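Local atomic coordinates of TqaL (Neurospora crassa, PDB entry 7EEH), a protein that binds iron and belongs to the 2OG-Fe dioxygenase family, whose members share the double-stranded beta-helix fold of the cupin clan. Residues 16-19 / 20-24; 23-26 / 27-31; 35-38 / 39-42; 133-136 / 137-141; 245-248 / 249-252. The protein carries 1 engineered substitution. All coordinates share one frame; numbering follows the deposited sequence.

Overall arrangement
Interactions 1 and 2 lie in series on helix 12-31, and interaction 4 on helix 128-141, which packs against it; Met139 of interaction 4 meets Ile18, Ile21 and Met22 of interaction 1. Interaction 4 is wholly buried and mostly apolar. Interactions 1 to 3 all touch neighbouring subunits, while interactions 4 and 5 touch none. Interaction 3, partly buried, joins strand 33-36 to helix 38-48 through a water-rich helix start. Interaction 5, buried but strongly polar, follows strand 243-247, the neighbour of 33-36 in the large sheet, and lies closest to the iron. Tyr28 of interaction 2 and Ile140 of interaction 4 both reach its strand.

Interaction 1: 16-19 / 20-24; sequences TAIA and EIMKL
Glu20 N donates to Thr16 O at 3.1 Å, Ile21 N to Ala17 O at 2.9 Å, Met22 N to Ile18 O at 2.8 Å and Lys23 N to Ala19 O at 3.1 Å, so each backbone carbonyl of 16-19 is taken by the N-H four residues on. The apolar contact is lighter. Ile18 and Met22 (a selenomethionine) stand side by side and point the same way, with Ile18 CG2 4.2 Å from Met22 CG. A third kind of contact sets aliphatic carbon against carbonyl oxygen. With chi1 at -66°, Met22 CG sits beside its own backbone N and leans back to 3.3 Å from Ile18 O. Ile21 CG1 does the same over Ala17 O, also at 3.3 Å, and Lys23 CG approaches Ala19 O at 3.5 Å. Beyond 16-24, Ile18, Ile21 and Met22 all rest on Met139 of helix 128-141. Ala19 packs on Thr16 of the second subunit and Thr16 on Ala19 of that subunit. The arrangement is that of a regular alpha-helix with i to i+4 bonding, here packed against helices 128-141 and 38-48 of its own chain and against the second subunit.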
# COMPACT_ATOMS: atom_id res chain seq x y z
N THR B 16 -1.97 6.30 -5.11
CA THR B 16 -1.87 4.86 -4.97
C THR B 16 -2.43 4.15 -6.20
O THR B 16 -1.85 3.18 -6.69
CB THR B 16 -2.63 4.42 -3.72
OG1 THR B 16 -2.06 5.06 -2.57
CG2 THR B 16 -2.57 2.91 -3.54
N ALA B 17 -3.55 4.64 -6.71
CA ALA B 17 -4.11 4.07 -7.93
C ALA B 17 -3.15 4.24 -9.09
O ALA B 17 -2.92 3.30 -9.86
CB ALA B 17 -5.44 4.73 -8.24
N ILE B 18 -2.60 5.44 -9.25
CA ILE B 18 -1.67 5.67 -10.36
C ILE B 18 -0.49 4.74 -10.25
O ILE B 18 -0.05 4.15 -11.25
CB ILE B 18 -1.24 7.15 -10.39
CG1 ILE B 18 -2.46 8.05 -10.63
CG2 ILE B 18 -0.21 7.37 -11.51
CD1 ILE B 18 -2.16 9.53 -10.52
N ALA B 19 0.02 4.54 -9.03
CA ALA B 19 1.15 3.62 -8.84
C ALA B 19 0.82 2.23 -9.36
O ALA B 19 1.61 1.62 -10.08
CB ALA B 19 1.52 3.56 -7.35
N GLU B 20 -0.36 1.73 -9.03
CA GLU B 20 -0.75 0.41 -9.51
C GLU B 20 -0.91 0.41 -11.04
O GLU B 20 -0.54 -0.56 -11.71
CB GLU B 20 -2.03 -0.03 -8.80
CG GLU B 20 -2.59 -1.36 -9.26
CD GLU B 20 -1.59 -2.50 -9.13
OE1 GLU B 20 -0.81 -2.49 -8.15
OE2 GLU B 20 -1.59 -3.39 -10.02
N ILE B 21 -1.45 1.50 -11.59
CA ILE B 21 -1.63 1.57 -13.04
C ILE B 21 -0.28 1.59 -13.75
O ILE B 21 -0.10 0.95 -14.78
CB ILE B 21 -2.49 2.79 -13.42
CG1 ILE B 21 -3.92 2.60 -12.90
CG2 ILE B 21 -2.46 3.03 -14.94
CD1 ILE B 21 -4.78 3.87 -12.97
N MSE B 22 0.71 2.25 -13.15
CA MSE B 22 2.08 2.24 -13.70
C MSE B 22 2.65 0.80 -13.67
O MSE B 22 3.34 0.44 -14.59
CB MSE B 22 2.94 3.27 -12.98
CG MSE B 22 2.51 4.68 -13.22
SE MSE B 22 2.63 5.14 -15.09
CE MSE B 22 0.92 5.17 -15.71
N LYS B 23 2.35 0.02 -12.64
CA LYS B 23 2.78 -1.38 -12.64
C LYS B 23 2.14 -2.16 -13.79
O LYS B 23 2.82 -2.91 -14.51
CB LYS B 23 2.44 -2.05 -11.30
CG LYS B 23 3.24 -1.52 -10.14
CD LYS B 23 2.78 -2.18 -8.85
CE LYS B 23 3.73 -1.84 -7.70
NZ LYS B 23 3.05 -2.03 -6.39
N LEU B 24 0.83 -2.01 -13.98
CA LEU B 24 0.17 -2.66 -15.11
C LEU B 24 0.79 -2.22 -16.43
O LEU B 24 0.94 -3.03 -17.35
CB LEU B 24 -1.34 -2.35 -15.10
CG LEU B 24 -2.12 -2.95 -13.92
CD1 LEU B 24 -3.56 -2.42 -13.85
CD2 LEU B 24 -2.11 -4.46 -14.00

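Interaction 2: 23-26 / 27-31; sequences KLRS and KYITN
Arg25 and Ile29 are brought together by contrasting torsions. Arg25 CG stands opposite its backbone N (chi1 177°) and the chain runs extended to NE, while Ile29 CG1 sits next to its own N (chi1 -69°) and leans back toward the preceding turn. The two side chains cross at a slant, and Ile29 CD1 comes over one face of the guanidinium, 3.4 Å from Arg25 NH1. The same lean puts Ile29 CG1 3.4 Å from Arg25 O. One turn back from Thr30, Ser26 O is gripped twice by that residue: Thr30 OG1 donates to it at 3.2 Å and Thr30 N at 3.0 Å, the two donors arriving from opposite faces of the carbonyl plane. Lys27 lies alongside Leu24, with Lys27 NZ 3.9 Å from Leu24 CD2. Helical backbone bonds tie the turns together: Tyr28 N to Leu24 O at 2.8 Å, Ile29 N to Arg25 O at 2.9 Å, and likewise Lys27 N to Lys23 O. Arg25 NH2 is held by His142 O, and its guanidinium makes a cation-pi contact with Phe10 of the second subunit. Tyr28 OH bonds to His190 ND1 on the large sheet, and Asn31 ND2 to Glu37 OE2 of the third subunit. These are the last turns of helix 12-31, with the threonine hydroxyl bonded to the carbonyl four residues earlier, a pairing common for threonine within alpha-helices.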
# COMPACT_ATOMS: atom_id res chain seq x y z
N LYS B 23 2.35 0.02 -12.64
CA LYS B 23 2.78 -1.38 -12.64
C LYS B 23 2.14 -2.16 -13.79
O LYS B 23 2.82 -2.91 -14.51
CB LYS B 23 2.44 -2.05 -11.30
CG LYS B 23 3.24 -1.52 -10.14
CD LYS B 23 2.78 -2.18 -8.85
CE LYS B 23 3.73 -1.84 -7.70
NZ LYS B 23 3.05 -2.03 -6.39
N LEU B 24 0.83 -2.01 -13.98
CA LEU B 24 0.17 -2.66 -15.11
C LEU B 24 0.79 -2.22 -16.43
O LEU B 24 0.94 -3.03 -17.35
CB LEU B 24 -1.34 -2.35 -15.10
CG LEU B 24 -2.12 -2.95 -13.92
CD1 LEU B 24 -3.56 -2.42 -13.85
CD2 LEU B 24 -2.11 -4.46 -14.00
N ARG B 25 1.15 -0.94 -16.53
CA ARG B 25 1.77 -0.44 -17.76
C ARG B 25 3.09 -1.16 -18.05
O ARG B 25 3.37 -1.51 -19.21
CB ARG B 25 1.99 1.07 -17.65
CG ARG B 25 2.70 1.70 -18.84
CD ARG B 25 2.81 3.19 -18.66
NE ARG B 25 3.43 3.87 -19.78
CZ ARG B 25 4.74 3.91 -20.00
NH1 ARG B 25 5.59 3.28 -19.19
NH2 ARG B 25 5.20 4.56 -21.06
N SER B 26 3.90 -1.39 -17.02
CA SER B 26 5.15 -2.13 -17.22
C SER B 26 4.88 -3.54 -17.73
O SER B 26 5.60 -4.05 -18.59
CB SER B 26 5.95 -2.19 -15.92
OG SER B 26 6.50 -0.93 -15.65
N LYS B 27 3.83 -4.18 -17.20
CA LYS B 27 3.46 -5.52 -17.65
C LYS B 27 2.95 -5.49 -19.09
O LYS B 27 3.20 -6.42 -19.86
CB LYS B 27 2.40 -6.10 -16.71
CG LYS B 27 2.06 -7.56 -16.94
CD LYS B 27 1.20 -8.13 -15.79
CE LYS B 27 -0.28 -7.75 -15.93
NZ LYS B 27 -1.10 -8.17 -14.74
N TYR B 28 2.24 -4.42 -19.46
CA TYR B 28 1.80 -4.24 -20.84
C TYR B 28 2.99 -4.09 -21.78
O TYR B 28 3.01 -4.68 -22.86
CB TYR B 28 0.90 -3.02 -20.91
CG TYR B 28 0.18 -2.77 -22.22
CD1 TYR B 28 -0.66 -3.73 -22.78
CD2 TYR B 28 0.27 -1.53 -22.84
CE1 TYR B 28 -1.36 -3.47 -23.95
CE2 TYR B 28 -0.43 -1.26 -24.01
CZ TYR B 28 -1.23 -2.23 -24.56
OH TYR B 28 -1.93 -1.94 -25.72
N ILE B 29 3.97 -3.27 -21.40
CA ILE B 29 5.17 -3.13 -22.23
C ILE B 29 5.84 -4.48 -22.43
O ILE B 29 6.25 -4.83 -23.54
CB ILE B 29 6.14 -2.11 -21.60
CG1 ILE B 29 5.56 -0.71 -21.69
CG2 ILE B 29 7.53 -2.16 -22.30
CD1 ILE B 29 6.19 0.28 -20.75
N THR B 30 5.92 -5.28 -21.36
CA THR B 30 6.60 -6.57 -21.44
C THR B 30 5.80 -7.57 -22.26
O THR B 30 6.35 -8.26 -23.13
CB THR B 30 6.85 -7.12 -20.03
OG1 THR B 30 7.78 -6.26 -19.38
CG2 THR B 30 7.43 -8.51 -20.10
N ASN B 31 4.49 -7.66 -22.02
CA ASN B 31 3.70 -8.74 -22.59
C ASN B 31 2.91 -8.34 -23.83
O ASN B 31 2.42 -9.22 -24.53
CB ASN B 31 2.74 -9.30 -21.55
CG ASN B 31 3.47 -9.97 -20.41
OD1 ASN B 31 4.54 -10.56 -20.60
ND2 ASN B 31 2.90 -9.89 -19.22

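Interaction 3: 35-38 / 39-42; sequences FVEG and SDMV
Met41 N donates to Glu37 O at 2.9 Å, and Val42 N donates to Gly38 O at the same length of 2.9 Å. Glu37 O takes a second, weak bond from Asp40 N at 2.8 Å. Glu37 is the N-cap residue, so these bonds open helix 38-48 directly after strand 33-36. Two waters reinforce the start. One accepts from Glu37 N at 2.8 Å and donates to Asp40 OD2 at 2.6 Å, which links the N-cap amide to the carboxylate of the third helical residue. The other donates to Glu37 OE1 at 2.6 Å and is hydrogen-bonded to Ser39 OG at 3.0 Å. The Glu37 and Asp40 side chains run side by side, their carboxylate planes turned 60° apart. Asp242 OD1 holds Gly38 N, and Glu37 OE2 accepts from Asn31 ND2 of the third subunit. On the inner side, Val36 and the selenomethionine Met41 cross at about a right angle. Val36 CG1 rests against Met41 SE at 3.5 Å, while the chain of Met41, bent at its second and third torsions, leads on to Leu133 and Phe136 of helix 128-141. Two carboxylates thus serve the positive end of the helix, Asp242 by taking the first helical N-H, at Gly38, and Asp40 through water; the helix dipole would be expected to stabilise their negative charge, whereas the Glu37 carboxylate is turned to the neighbouring subunit.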
# COMPACT_ATOMS: atom_id res chain seq x y z
N PHE B 35 -4.71 -8.40 -19.04
CA PHE B 35 -6.09 -8.63 -18.65
C PHE B 35 -6.22 -8.26 -17.19
O PHE B 35 -5.42 -8.70 -16.36
CB PHE B 35 -6.51 -10.07 -18.89
CG PHE B 35 -7.97 -10.34 -18.58
CD1 PHE B 35 -8.98 -9.84 -19.40
CD2 PHE B 35 -8.33 -11.09 -17.46
CE1 PHE B 35 -10.32 -10.09 -19.11
CE2 PHE B 35 -9.67 -11.33 -17.17
CZ PHE B 35 -10.66 -10.84 -18.00
N VAL B 36 -7.19 -7.41 -16.87
CA VAL B 36 -7.36 -6.92 -15.52
C VAL B 36 -8.75 -7.33 -15.06
O VAL B 36 -9.74 -6.96 -15.69
CB VAL B 36 -7.17 -5.40 -15.42
CG1 VAL B 36 -7.21 -4.97 -13.96
CG2 VAL B 36 -5.85 -4.97 -16.07
N GLU B 37 -8.81 -8.11 -13.98
CA GLU B 37 -10.10 -8.53 -13.46
C GLU B 37 -10.87 -7.33 -12.91
O GLU B 37 -10.28 -6.41 -12.33
CB GLU B 37 -9.90 -9.57 -12.36
CG GLU B 37 -8.91 -10.64 -12.73
CD GLU B 37 -9.54 -12.00 -12.78
OE1 GLU B 37 -10.58 -12.18 -12.13
OE2 GLU B 37 -9.00 -12.88 -13.48
N GLY B 38 -12.19 -7.36 -13.07
CA GLY B 38 -13.02 -6.25 -12.62
C GLY B 38 -12.85 -5.93 -11.15
O GLY B 38 -12.89 -4.76 -10.75
N SER B 39 -12.66 -6.96 -10.32
CA SER B 39 -12.40 -6.73 -8.90
C SER B 39 -11.15 -5.87 -8.69
O SER B 39 -11.09 -5.09 -7.73
CB SER B 39 -12.26 -8.06 -8.15
OG SER B 39 -11.26 -8.90 -8.72
N ASP B 40 -10.16 -5.99 -9.58
CA ASP B 40 -8.97 -5.14 -9.52
C ASP B 40 -9.18 -3.79 -10.20
O ASP B 40 -8.53 -2.80 -9.82
CB ASP B 40 -7.79 -5.87 -10.15
CG ASP B 40 -7.43 -7.12 -9.39
OD1 ASP B 40 -7.58 -7.09 -8.16
OD2 ASP B 40 -7.03 -8.13 -10.01
N MSE B 41 -10.05 -3.71 -11.20
CA MSE B 41 -10.34 -2.42 -11.81
C MSE B 41 -11.10 -1.49 -10.87
O MSE B 41 -10.84 -0.29 -10.88
CB MSE B 41 -11.13 -2.59 -13.12
CG MSE B 41 -10.35 -3.30 -14.19
SE MSE B 41 -8.99 -2.14 -14.96
CE MSE B 41 -9.84 -0.41 -14.76
N VAL B 42 -12.04 -2.02 -10.07
CA VAL B 42 -12.89 -1.14 -9.26
C VAL B 42 -12.09 -0.18 -8.39
O VAL B 42 -12.33 1.03 -8.47
CB VAL B 42 -13.91 -1.97 -8.46
CG1 VAL B 42 -14.51 -1.11 -7.36
CG2 VAL B 42 -15.01 -2.47 -9.36
O HOH W 1 -6.40 -8.41 -12.49
O HOH W 2 -11.50 -11.74 -9.71

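Interaction 4: 133-136 / 137-141; sequences LLVF and KGMIC
Phe136 presents its ring to Ile140 one turn further along the helix. Its CB lies 3.1 Å from Lys137 N, the next amide in the chain. CG, placed opposite the backbone N by chi1 of 171°, is 3.5 Å from Lys137 N, and CD2 passes the same amide. Further out the partner changes: CE2 is 3.6 Å from Ile140 CD1, CE1 faces the same methyl, and CZ, the tip of the ring, comes to 3.3 Å from it. Ile140 CD1 stands over one face of the Phe136 ring, 3.7 Å from the centroid and 25° off the normal, displaced toward the rim, which makes a CH-pi contact. All this happens on helix 128-141, a buried helix laid against the large sheet of the double-stranded beta-helix fold, with helices 12-31 and 38-48 packed on it. Backbone bonds from each of Lys137, Gly138, Met139 and Ile140 to the carbonyl four residues earlier set the spacing; Ile140 N to Phe136 O measures 3.2 Å. Ile140 CG1, beside its own backbone N, leans back to 3.5 Å from Phe136 O. Val135 CG1 and Met139 CG pack more loosely. Lys137 takes another direction: its extended chain packs on Met192 of the sheet and ends with NZ donating to His190 O, the side chain lying about 11 Å from the iron(III) ion.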
# COMPACT_ATOMS: atom_id res chain seq x y z
N LEU B 133 -12.32 5.15 -16.99
CA LEU B 133 -11.82 4.16 -17.95
C LEU B 133 -10.98 4.81 -19.04
O LEU B 133 -9.95 4.27 -19.43
CB LEU B 133 -12.98 3.37 -18.57
CG LEU B 133 -13.47 2.17 -17.76
CD1 LEU B 133 -14.77 1.61 -18.35
CD2 LEU B 133 -12.39 1.07 -17.68
N LEU B 134 -11.42 5.97 -19.55
CA LEU B 134 -10.62 6.68 -20.55
C LEU B 134 -9.28 7.12 -19.98
O LEU B 134 -8.24 6.97 -20.62
CB LEU B 134 -11.39 7.89 -21.08
CG LEU B 134 -12.49 7.67 -22.12
CD1 LEU B 134 -13.24 8.97 -22.32
CD2 LEU B 134 -11.91 7.17 -23.44
N VAL B 135 -9.30 7.70 -18.77
CA VAL B 135 -8.05 8.14 -18.15
C VAL B 135 -7.13 6.94 -17.96
O VAL B 135 -5.93 7.01 -18.28
CB VAL B 135 -8.35 8.87 -16.83
CG1 VAL B 135 -7.09 9.27 -16.14
CG2 VAL B 135 -9.18 10.12 -17.10
N PHE B 136 -7.67 5.84 -17.44
CA PHE B 136 -6.89 4.61 -17.26
C PHE B 136 -6.15 4.23 -18.53
O PHE B 136 -4.94 3.99 -18.51
CB PHE B 136 -7.84 3.48 -16.82
CG PHE B 136 -7.21 2.09 -16.80
CD1 PHE B 136 -6.55 1.62 -15.67
CD2 PHE B 136 -7.38 1.22 -17.87
CE1 PHE B 136 -6.04 0.32 -15.62
CE2 PHE B 136 -6.88 -0.07 -17.83
CZ PHE B 136 -6.20 -0.52 -16.70
N LYS B 137 -6.87 4.17 -19.65
CA LYS B 137 -6.25 3.74 -20.90
C LYS B 137 -5.17 4.72 -21.36
O LYS B 137 -4.08 4.30 -21.77
CB LYS B 137 -7.31 3.57 -22.00
CG LYS B 137 -6.71 3.11 -23.32
CD LYS B 137 -7.74 2.76 -24.40
CE LYS B 137 -7.03 2.04 -25.57
NZ LYS B 137 -7.90 1.76 -26.74
N GLY B 138 -5.46 6.03 -21.29
CA GLY B 138 -4.48 7.01 -21.73
C GLY B 138 -3.19 6.94 -20.92
O GLY B 138 -2.09 7.05 -21.47
N MSE B 139 -3.34 6.73 -19.62
CA MSE B 139 -2.20 6.62 -18.69
C MSE B 139 -1.31 5.44 -19.06
O MSE B 139 -0.15 5.61 -19.05
CB MSE B 139 -2.67 6.48 -17.24
CG MSE B 139 -3.10 7.75 -16.59
SE MSE B 139 -3.41 7.46 -14.72
CE MSE B 139 -2.05 6.26 -14.24
N ILE B 140 -1.89 4.31 -19.40
CA ILE B 140 -1.12 3.12 -19.73
C ILE B 140 -0.45 3.27 -21.10
O ILE B 140 0.76 3.06 -21.25
CB ILE B 140 -2.02 1.87 -19.69
CG1 ILE B 140 -2.42 1.58 -18.24
CG2 ILE B 140 -1.31 0.67 -20.31
CD1 ILE B 140 -3.34 0.41 -18.12
N CYS B 141 -1.22 3.65 -22.12
CA CYS B 141 -0.70 3.64 -23.48
C CYS B 141 0.31 4.75 -23.73
O CYS B 141 1.17 4.62 -24.60
CB CYS B 141 -1.85 3.75 -24.48
SG CYS B 141 -2.94 2.32 -24.39

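Interaction 5: 245-248 / 249-252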
# COMPACT_ATOMS: atom_id res chain seq x y z
N LEU B 245 -6.65 -5.24 -22.60
CA LEU B 245 -5.98 -4.22 -23.40
C LEU B 245 -4.88 -4.89 -24.21
O LEU B 245 -4.12 -5.69 -23.67
CB LEU B 245 -5.39 -3.13 -22.49
CG LEU B 245 -4.53 -2.02 -23.10
CD1 LEU B 245 -5.39 -1.11 -23.96
CD2 LEU B 245 -3.89 -1.22 -21.98
N LEU B 246 -4.78 -4.58 -25.50
CA LEU B 246 -3.81 -5.26 -26.36
C LEU B 246 -3.21 -4.29 -27.36
O LEU B 246 -3.87 -3.36 -27.82
CB LEU B 246 -4.43 -6.46 -27.10
CG LEU B 246 -5.63 -6.26 -28.04
CD1 LEU B 246 -5.20 -5.86 -29.45
CD2 LEU B 246 -6.44 -7.54 -28.08
N VAL B 247 -1.95 -4.53 -27.71
CA VAL B 247 -1.27 -3.77 -28.76
C VAL B 247 -1.73 -4.33 -30.10
O VAL B 247 -1.42 -5.48 -30.43
CB VAL B 247 0.25 -3.84 -28.62
CG1 VAL B 247 0.95 -3.11 -29.80
CG2 VAL B 247 0.68 -3.25 -27.27
N ASP B 248 -2.50 -3.54 -30.85
CA ASP B 248 -3.25 -4.10 -31.98
C ASP B 248 -2.35 -4.38 -33.18
O ASP B 248 -2.73 -5.18 -34.05
CB ASP B 248 -4.37 -3.13 -32.38
CG ASP B 248 -5.25 -3.68 -33.50
OD1 ASP B 248 -5.81 -4.79 -33.35
OD2 ASP B 248 -5.38 -2.99 -34.53
N THR B 249 -1.18 -3.75 -33.24
CA THR B 249 -0.23 -3.94 -34.32
C THR B 249 0.70 -5.12 -34.11
O THR B 249 1.41 -5.51 -35.04
CB THR B 249 0.62 -2.67 -34.48
OG1 THR B 249 1.10 -2.27 -33.20
CG2 THR B 249 -0.21 -1.54 -35.07
N GLU B 250 0.72 -5.71 -32.92
CA GLU B 250 1.67 -6.79 -32.64
C GLU B 250 0.99 -8.08 -32.23
O GLU B 250 1.68 -9.07 -31.98
CB GLU B 250 2.66 -6.36 -31.55
CG GLU B 250 3.41 -5.10 -31.93
CD GLU B 250 4.15 -4.49 -30.77
OE1 GLU B 250 4.45 -5.25 -29.81
OE2 GLU B 250 4.40 -3.27 -30.80
N ASN B 251 -0.35 -8.10 -32.17
CA ASN B 251 -1.17 -9.27 -31.88
C ASN B 251 -2.27 -9.34 -32.92
O ASN B 251 -2.67 -8.32 -33.48
CB ASN B 251 -1.87 -9.21 -30.52
CG ASN B 251 -0.92 -9.05 -29.38
OD1 ASN B 251 -0.39 -10.04 -28.87
ND2 ASN B 251 -0.71 -7.81 -28.93
N LYS B 252 -2.68 -10.55 -33.25
CA LYS B 252 -3.94 -10.76 -33.94
C LYS B 252 -4.89 -11.30 -32.89
O LYS B 252 -4.44 -11.80 -31.85
CB LYS B 252 -3.82 -11.72 -35.14
CG LYS B 252 -3.15 -11.16 -36.36
CD LYS B 252 -2.88 -12.18 -37.46
CE LYS B 252 -2.03 -11.57 -38.60
NZ LYS B 252 -1.57 -12.57 -39.61
O HOH W 3 -4.97 -7.29 -32.72
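Val247 O lies close to the plane of the Asn251 amide, and Asn251 ND2 donates to it at 2.9 Å with an angle of 160° at the hydrogen. At the other flat group, Val247 CG1 sits over one face of the Glu250 carboxylate, 3.6 Å from both CD and OE2 of Glu250. Val247 O is the hub. Besides the amide it accepts from Glu250 N at 3.3 Å, a donor standing 57° out of the carbonyl plane, and from Asn251 N in a weak bond. The Val247 O to Glu250 N bond closes a beta turn of type I character over Asp248 and Thr249, which leads the chain off strand 243-247 beside the metal site of this cupin-clan fold. Thr249 OG1 turns back to 3.5 Å from Val247 CG1. Asp248 OD1 bonds to the backbone N of Asp186, an iron ligand, and OD2 meets Val188 N and Arg149, so the side chain, about 6 Å from the iron(III) ion, is a second-shell group. A water lies 2.7 Å from Asp248 OD1 and 2.6 Å from Asn251 O. Glu250 OE1 forms a salt bridge with Arg32, and Asn251 OD1 accepts from Arg232 NH2.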